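Local coordinates for protein beta-galactosidase (Bacillus circulans, PDB 4MAD) that probably hydrolyses terminal non-reducing beta-D-galactose residues in beta-D-galactosides, as a glycoside hydrolase of family 35, at residues I31-G36 with N279-F284; E270-I275 with K334-Y339; R419-V424 with L576-H581. One frame throughout, in Å; residues are numbered along the deposited sequence.

Contact 1: residues I31-G36 with N279-F284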
# COMPACT_ATOMS: atom_id res chain seq x y z
N ILE A 31 9.91 -31.50 -1.14
CA ILE A 31 9.83 -30.38 -0.25
C ILE A 31 8.37 -29.94 -0.11
O ILE A 31 7.60 -30.01 -1.02
CB ILE A 31 10.62 -29.20 -0.77
CG1 ILE A 31 10.63 -28.07 0.24
CG2 ILE A 31 10.09 -28.74 -2.06
CD1 ILE A 31 11.77 -27.23 0.17
N ARG A 32 8.00 -29.47 1.06
CA ARG A 32 6.74 -28.80 1.20
C ARG A 32 7.09 -27.33 1.39
O ARG A 32 7.84 -27.03 2.23
CB ARG A 32 5.98 -29.31 2.41
CG ARG A 32 4.61 -28.80 2.49
CD ARG A 32 4.14 -28.78 3.87
NE ARG A 32 3.95 -30.09 4.43
CZ ARG A 32 2.79 -30.73 4.50
NH1 ARG A 32 1.66 -30.23 4.03
NH2 ARG A 32 2.77 -31.91 5.08
N LEU A 33 6.56 -26.44 0.58
CA LEU A 33 6.85 -25.03 0.76
C LEU A 33 5.99 -24.49 1.86
O LEU A 33 4.78 -24.54 1.81
CB LEU A 33 6.69 -24.24 -0.53
CG LEU A 33 7.55 -24.77 -1.65
CD1 LEU A 33 7.16 -24.29 -2.95
CD2 LEU A 33 8.97 -24.47 -1.42
N LEU A 34 6.67 -23.97 2.86
CA LEU A 34 6.03 -23.27 3.91
C LEU A 34 6.57 -21.87 3.79
O LEU A 34 7.66 -21.65 4.24
CB LEU A 34 6.43 -23.86 5.25
CG LEU A 34 5.90 -25.26 5.53
CD1 LEU A 34 6.37 -25.72 6.84
CD2 LEU A 34 4.44 -25.26 5.50
N SER A 35 5.76 -20.95 3.28
CA SER A 35 6.19 -19.61 2.96
C SER A 35 5.42 -18.56 3.72
O SER A 35 4.29 -18.71 4.04
CB SER A 35 6.10 -19.38 1.44
OG SER A 35 6.28 -18.07 1.05
N GLY A 36 6.12 -17.47 3.96
CA GLY A 36 5.54 -16.36 4.64
C GLY A 36 5.65 -15.12 3.80
O GLY A 36 6.64 -14.81 3.31
N ASN A 279 -1.50 -32.52 2.09
CA ASN A 279 -0.18 -32.39 1.54
C ASN A 279 -0.04 -31.06 0.80
O ASN A 279 0.64 -30.96 -0.17
CB ASN A 279 0.16 -33.52 0.61
CG ASN A 279 1.63 -33.74 0.51
OD1 ASN A 279 2.35 -33.25 1.29
ND2 ASN A 279 2.06 -34.47 -0.48
N GLY A 280 -0.75 -30.08 1.30
CA GLY A 280 -0.63 -28.73 0.79
C GLY A 280 0.57 -27.94 1.27
O GLY A 280 1.00 -28.09 2.39
N SER A 281 1.09 -27.12 0.36
CA SER A 281 2.02 -26.08 0.66
C SER A 281 1.27 -24.79 0.89
O SER A 281 0.16 -24.66 0.49
CB SER A 281 3.02 -25.86 -0.43
OG SER A 281 3.85 -26.93 -0.61
N VAL A 282 1.89 -23.88 1.58
CA VAL A 282 1.18 -22.69 1.98
C VAL A 282 2.05 -21.46 2.04
O VAL A 282 3.17 -21.52 2.39
CB VAL A 282 0.49 -22.93 3.31
CG1 VAL A 282 1.49 -23.21 4.36
CG2 VAL A 282 -0.37 -21.72 3.71
N ASN A 283 1.49 -20.34 1.65
CA ASN A 283 2.09 -19.03 1.85
C ASN A 283 1.19 -18.18 2.73
O ASN A 283 0.14 -17.87 2.35
CB ASN A 283 2.33 -18.34 0.53
CG ASN A 283 3.04 -17.03 0.66
OD1 ASN A 283 3.96 -16.88 1.44
ND2 ASN A 283 2.60 -16.06 -0.13
N PHE A 284 1.65 -17.85 3.92
CA PHE A 284 0.86 -17.09 4.83
C PHE A 284 0.80 -15.62 4.34
O PHE A 284 1.81 -15.02 4.16
CB PHE A 284 1.46 -17.17 6.23
CG PHE A 284 0.94 -18.28 7.06
CD1 PHE A 284 0.17 -18.03 8.12
CD2 PHE A 284 1.25 -19.57 6.78
CE1 PHE A 284 -0.32 -19.05 8.85
CE2 PHE A 284 0.77 -20.56 7.53
CZ PHE A 284 -0.01 -20.31 8.56

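Contact 2: residues E270-I275 with K334-Y339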
# COMPACT_ATOMS: atom_id res chain seq x y z
N GLU A 270 -7.06 -24.24 12.49
CA GLU A 270 -7.95 -25.21 11.95
C GLU A 270 -7.81 -25.29 10.44
O GLU A 270 -7.81 -26.34 9.86
CB GLU A 270 -9.36 -24.90 12.34
CG GLU A 270 -10.35 -25.73 11.66
CD GLU A 270 -11.68 -25.83 12.40
OE1 GLU A 270 -11.91 -25.07 13.29
OE2 GLU A 270 -12.48 -26.65 12.05
N THR A 271 -7.75 -24.14 9.82
CA THR A 271 -7.56 -24.09 8.39
C THR A 271 -6.18 -24.53 7.91
O THR A 271 -6.07 -25.12 6.91
CB THR A 271 -7.96 -22.76 7.73
OG1 THR A 271 -9.35 -22.53 7.92
CG2 THR A 271 -7.69 -22.79 6.30
N LEU A 272 -5.16 -24.21 8.67
CA LEU A 272 -3.83 -24.59 8.32
C LEU A 272 -3.71 -26.10 8.30
O LEU A 272 -3.15 -26.65 7.44
CB LEU A 272 -2.84 -24.01 9.32
CG LEU A 272 -1.39 -24.47 9.22
CD1 LEU A 272 -0.92 -24.17 7.90
CD2 LEU A 272 -0.56 -23.83 10.20
N GLU A 273 -4.27 -26.76 9.30
CA GLU A 273 -4.25 -28.21 9.38
C GLU A 273 -4.97 -28.79 8.18
O GLU A 273 -4.54 -29.74 7.61
CB GLU A 273 -4.91 -28.72 10.66
CG GLU A 273 -4.11 -28.52 11.88
CD GLU A 273 -3.17 -29.68 12.13
OE1 GLU A 273 -3.07 -30.54 11.27
OE2 GLU A 273 -2.54 -29.72 13.16
N GLU A 274 -6.06 -28.15 7.78
CA GLU A 274 -6.82 -28.62 6.65
C GLU A 274 -5.91 -28.60 5.45
O GLU A 274 -5.98 -29.44 4.64
CB GLU A 274 -8.05 -27.74 6.42
CG GLU A 274 -9.21 -28.41 5.80
CD GLU A 274 -10.35 -27.46 5.36
OE1 GLU A 274 -10.29 -26.25 5.64
OE2 GLU A 274 -11.28 -27.94 4.73
N ILE A 275 -5.13 -27.57 5.33
CA ILE A 275 -4.25 -27.45 4.21
C ILE A 275 -3.17 -28.51 4.25
O ILE A 275 -2.92 -29.15 3.29
CB ILE A 275 -3.56 -26.09 4.17
CG1 ILE A 275 -4.59 -25.01 3.87
CG2 ILE A 275 -2.44 -26.08 3.20
CD1 ILE A 275 -4.08 -23.62 3.89
N LYS A 334 3.80 -24.40 16.34
CA LYS A 334 3.43 -25.68 16.93
C LYS A 334 2.82 -26.63 15.90
O LYS A 334 3.07 -27.79 15.92
CB LYS A 334 2.43 -25.42 18.01
CG LYS A 334 2.11 -26.57 18.83
CD LYS A 334 1.47 -26.21 20.10
CE LYS A 334 0.96 -27.46 20.70
NZ LYS A 334 0.38 -27.30 22.02
N VAL A 335 1.98 -26.11 15.03
CA VAL A 335 1.49 -26.90 13.96
C VAL A 335 2.59 -27.32 13.01
O VAL A 335 2.69 -28.44 12.65
CB VAL A 335 0.42 -26.20 13.17
CG1 VAL A 335 0.05 -26.99 12.02
CG2 VAL A 335 -0.78 -25.93 14.01
N PHE A 336 3.47 -26.41 12.68
CA PHE A 336 4.52 -26.73 11.75
C PHE A 336 5.35 -27.88 12.31
O PHE A 336 5.74 -28.73 11.59
CB PHE A 336 5.42 -25.53 11.48
CG PHE A 336 4.86 -24.52 10.53
CD1 PHE A 336 3.70 -24.70 9.84
CD2 PHE A 336 5.53 -23.35 10.33
CE1 PHE A 336 3.26 -23.75 8.98
CE2 PHE A 336 5.07 -22.44 9.49
CZ PHE A 336 3.94 -22.62 8.83
N GLU A 337 5.53 -27.92 13.60
CA GLU A 337 6.33 -28.94 14.24
C GLU A 337 5.76 -30.34 14.04
O GLU A 337 6.48 -31.26 14.01
CB GLU A 337 6.57 -28.62 15.70
CG GLU A 337 7.48 -27.49 15.92
CD GLU A 337 7.93 -27.38 17.37
OE1 GLU A 337 7.11 -27.06 18.21
OE2 GLU A 337 9.10 -27.66 17.66
N LYS A 338 4.47 -30.49 13.89
CA LYS A 338 3.87 -31.76 13.53
C LYS A 338 4.27 -32.27 12.16
O LYS A 338 4.18 -33.42 11.91
CB LYS A 338 2.37 -31.71 13.57
CG LYS A 338 1.82 -31.47 14.86
CD LYS A 338 0.34 -31.26 14.80
CE LYS A 338 -0.40 -32.39 14.19
NZ LYS A 338 -1.90 -32.20 14.28
N TYR A 339 4.63 -31.37 11.27
CA TYR A 339 4.83 -31.69 9.88
C TYR A 339 6.25 -31.52 9.34
O TYR A 339 6.56 -32.02 8.33
CB TYR A 339 3.84 -30.94 9.02
CG TYR A 339 2.41 -31.24 9.36
CD1 TYR A 339 1.79 -32.35 8.88
CD2 TYR A 339 1.69 -30.40 10.15
CE1 TYR A 339 0.52 -32.61 9.18
CE2 TYR A 339 0.42 -30.66 10.47
CZ TYR A 339 -0.17 -31.79 9.97
OH TYR A 339 -1.46 -32.09 10.27

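Contact 3: residues R419-V424 with L576-H581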
# COMPACT_ATOMS: atom_id res chain seq x y z
N ARG A 419 -11.77 13.50 -1.62
CA ARG A 419 -12.28 14.37 -0.60
C ARG A 419 -11.76 15.78 -0.82
O ARG A 419 -10.64 15.97 -1.17
CB ARG A 419 -11.79 13.91 0.75
CG ARG A 419 -12.59 14.36 1.90
CD ARG A 419 -12.16 13.60 3.13
NE ARG A 419 -12.90 13.94 4.33
CZ ARG A 419 -12.56 14.88 5.19
NH1 ARG A 419 -11.52 15.65 5.02
NH2 ARG A 419 -13.28 15.06 6.25
N GLY A 420 -12.60 16.74 -0.58
CA GLY A 420 -12.11 18.08 -0.68
C GLY A 420 -12.74 19.07 0.25
O GLY A 420 -13.88 18.93 0.59
N GLN A 421 -11.98 20.09 0.57
CA GLN A 421 -12.39 21.18 1.39
C GLN A 421 -12.51 22.43 0.54
O GLN A 421 -11.62 22.77 -0.16
CB GLN A 421 -11.37 21.41 2.48
CG GLN A 421 -11.23 20.28 3.46
CD GLN A 421 -9.94 20.37 4.31
OE1 GLN A 421 -8.93 19.84 3.98
NE2 GLN A 421 -10.03 21.07 5.40
N VAL A 422 -13.66 23.06 0.61
CA VAL A 422 -14.01 24.15 -0.22
C VAL A 422 -14.01 25.49 0.54
O VAL A 422 -14.53 25.59 1.57
CB VAL A 422 -15.39 23.93 -0.86
CG1 VAL A 422 -15.72 24.98 -1.82
CG2 VAL A 422 -15.44 22.62 -1.49
N TYR A 423 -13.40 26.49 -0.08
CA TYR A 423 -13.25 27.83 0.42
C TYR A 423 -13.67 28.85 -0.65
O TYR A 423 -13.31 28.71 -1.79
CB TYR A 423 -11.79 28.11 0.84
CG TYR A 423 -11.26 27.05 1.79
CD1 TYR A 423 -11.34 27.21 3.16
CD2 TYR A 423 -10.77 25.85 1.33
CE1 TYR A 423 -10.91 26.23 4.01
CE2 TYR A 423 -10.32 24.89 2.16
CZ TYR A 423 -10.40 25.07 3.51
OH TYR A 423 -9.97 24.10 4.32
N VAL A 424 -14.38 29.86 -0.21
CA VAL A 424 -14.77 30.95 -1.05
C VAL A 424 -14.30 32.24 -0.36
O VAL A 424 -14.66 32.49 0.73
CB VAL A 424 -16.29 30.99 -1.22
CG1 VAL A 424 -16.69 32.24 -1.82
CG2 VAL A 424 -16.77 29.84 -2.04
N LEU A 576 0.39 17.67 9.87
CA LEU A 576 -0.55 18.45 9.08
C LEU A 576 -1.93 17.98 9.47
O LEU A 576 -2.23 16.86 9.30
CB LEU A 576 -0.35 18.23 7.58
CG LEU A 576 -1.36 18.83 6.60
CD1 LEU A 576 -1.51 20.30 6.74
CD2 LEU A 576 -1.06 18.48 5.14
N GLU A 577 -2.71 18.86 10.03
CA GLU A 577 -4.06 18.56 10.40
C GLU A 577 -5.01 19.37 9.56
O GLU A 577 -4.84 20.51 9.39
CB GLU A 577 -4.32 18.83 11.86
CG GLU A 577 -5.73 19.08 12.17
CD GLU A 577 -6.60 17.82 12.21
OE1 GLU A 577 -6.12 16.78 12.68
OE2 GLU A 577 -7.74 17.88 11.77
N LEU A 578 -5.97 18.66 8.99
CA LEU A 578 -6.96 19.20 8.09
C LEU A 578 -8.05 20.04 8.66
O LEU A 578 -8.50 20.92 8.04
CB LEU A 578 -7.54 18.12 7.16
CG LEU A 578 -6.57 17.35 6.31
CD1 LEU A 578 -7.24 16.35 5.40
CD2 LEU A 578 -5.64 18.23 5.60
N HIS A 579 -8.56 19.68 9.81
CA HIS A 579 -9.74 20.30 10.32
C HIS A 579 -9.71 20.94 11.70
O HIS A 579 -10.11 22.07 11.86
CB HIS A 579 -10.85 19.29 10.37
CG HIS A 579 -11.18 18.71 9.04
ND1 HIS A 579 -11.91 19.40 8.11
CD2 HIS A 579 -10.87 17.52 8.49
CE1 HIS A 579 -12.03 18.65 7.04
NE2 HIS A 579 -11.41 17.51 7.24
N LYS A 580 -9.34 20.15 12.68
CA LYS A 580 -9.46 20.56 14.05
C LYS A 580 -8.13 20.49 14.74
O LYS A 580 -7.53 19.51 14.75
CB LYS A 580 -10.46 19.70 14.76
CG LYS A 580 -11.86 19.88 14.30
CD LYS A 580 -12.73 18.89 14.99
CE LYS A 580 -14.19 19.06 14.75
NZ LYS A 580 -14.92 17.94 15.34
N HIS A 581 -7.71 21.60 15.32
CA HIS A 581 -6.36 21.78 15.79
C HIS A 581 -6.25 21.74 17.32
O HIS A 581 -7.16 22.06 17.99
CB HIS A 581 -5.82 23.09 15.23
CG HIS A 581 -5.95 23.19 13.75
ND1 HIS A 581 -5.15 22.48 12.89
CD2 HIS A 581 -6.84 23.85 12.99
CE1 HIS A 581 -5.55 22.70 11.66
NE2 HIS A 581 -6.55 23.54 11.69

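Contact 1: residues I31-G36 with N279-F284
Ser35 and Asn283, in register on neighbouring parallel strands, are joined through their side chains: Ser35 OG donates to Asn283 OD1 at 2.6 Å, standing 53° out of the carbonyl plane. This pairing puts both on one face of the sheet; with Ser35 OG and Asn283 CG anti to the backbone N, OG and OD1 meet. Asn283 ND2 is held from outside by Met246 O and Glu64 OE1, so the amide can hardly flip. On the other face Leu34 CD2 packs on Val282 CG1 at 3.8 Å. The backbone ladder runs Val282 N to Leu33 O, Ser35 N to Val282 O (2.8 Å) and Phe284 N to Ser35 O. Before it, Ser281 OG stands in for a carbonyl and accepts Leu33 N at 3.0 Å. Arg32 bends at chi3 (-68°) to bring NH1 to Gly280 O at 2.8 Å, the oxygen near the guanidinium plane; NH1 also bonds Leu276 O. With an alanine here, Gly280 O and Leu276 O would probably lose their shared donor, and the turn after helix 265-276 would be less firmly held. Pairing of strands 34-38 and 281-284, first and last of eight, closes the TIM barrel, with Asn283 beside the predicted nucleophile Glu247.

Contact 2: residues E270-I275 with K334-Y339
Glu273 reaches across from helix 265-276 and splits its carboxylate between two residues of the neighbouring helix: OE2 forms a salt bridge with Lys338 NZ at 2.8 Å, and OE1 accepts a very short hydrogen bond from Tyr339 OH. The side chain gets there by bending at chi2 (-88°), which swings the carboxylate toward helix 327-339. Lys338 meets it at about a right angle; its chain is otherwise extended but kinks at chi3 (57°), turning the ammonium back to OE2, which it approaches on the syn side, somewhat out of the carboxylate plane. CD and CE of Lys338 lie alongside Glu273 OE2, CE at 3.6 Å. Tyr339 offers the edge of its ring, with OE1 near the ring plane and the carboxylate tilted well away from it. Because Lys277 NZ also forms a salt bridge with OE1, two positive charges flank Glu273, which probably favours its ionised form.

These two helices are the last pair in the sequence of the TIM barrel, helix 265-276 preceding strand 281-284 and helix 327-339 following it. They run side by side; the axes of segments 270-275 and 334-339 approach to 10.8 Å and cross at -17°.

Nearer the barrel, the contact turns apolar. Leu272 and Val335 point at each other tip to tip, CD2 of the leucine lying 3.7 Å from CG1 of the valine. Leu272 holds CG anti to its own nitrogen, extending the branch into the interhelical groove, where CD2 also touches Phe336 CE1 at 4.0 Å. Although Phe336 leaves its backbone facing away from the other helix, its ring swings back, and Phe60 packs on it edge-to-face. Val335 CG1 further lies 3.9 Å from Glu273 OE2, where the apolar layer meets the charged one.

Contact 3: residues R419-V424 with L576-H581
The guanidinium of Arg419 and the imidazole of His579 meet edge to edge with their planes almost perpendicular, 88° apart. NH1 of the arginine donates to His579 NE2 at 2.9 Å along a fairly straight path (161° at the hydrogen). NE2 lies in the guanidinium plane and NH1 in the ring plane, which is consistent with an unprotonated NE2. Leu578 CD1 approaches the guanidinium obliquely, and Gln421 NE2 comes to the imidazole in a similar slanting way, 3.5 Å from His579 CE1, with the amide plane turned about halfway against the ring.

Arg419 owes its reach to a chain extended from CG to NE, the first torsion placing CG anti to the backbone N. Two residues on, Gln421 points the same way from strand 419-424. Gln421 NE2 donates to Leu578 O at 3.1 Å, from 40° above the carbonyl plane, while OE1 rests against Leu578 CB at 3.9 Å.

Strand 419-424 belongs to a six-stranded antiparallel sheet in the first all-beta domain, whereas 576-581 leaves the end of strand 569-577 in a separate eight-stranded antiparallel sheet. The contact thus joins two beta-sheet domains: side chains of alternate residues in one strand reach a histidine ring and a backbone carbonyl in the turn that follows the other.

On the far side, the turn carrying the histidine is fixed by Glu577. Glu577 OE2 receives His579 N at 2.8 Å and Lys580 N at 2.9 Å from opposite faces of the carboxylate plane. OE1 of the same glutamate is hydrogen-bonded by Tyr550 OH and by the backbone of Thr536 and Lys537.

From the N terminus, residues 31-36 enter the first barrel strand and wait some 240 residues for their partner: contact 1 closes that long loop, shutting the barrel, when 279-284 arrives. Residues 270-275 come just before, inside this loop, but pair with 334-339 beyond it, so contacts 1 and 2 cross. They also touch: Phe284 packs on Leu272, Leu34 on Phe336 and Arg32 on Tyr339, fastening the closing strands to the outer helices. Contact 3 follows in series, closing a loop of about 150 residues with no helix and joining two beta domains; its centre lies about 48 Å from that of contact 1, across the molecule.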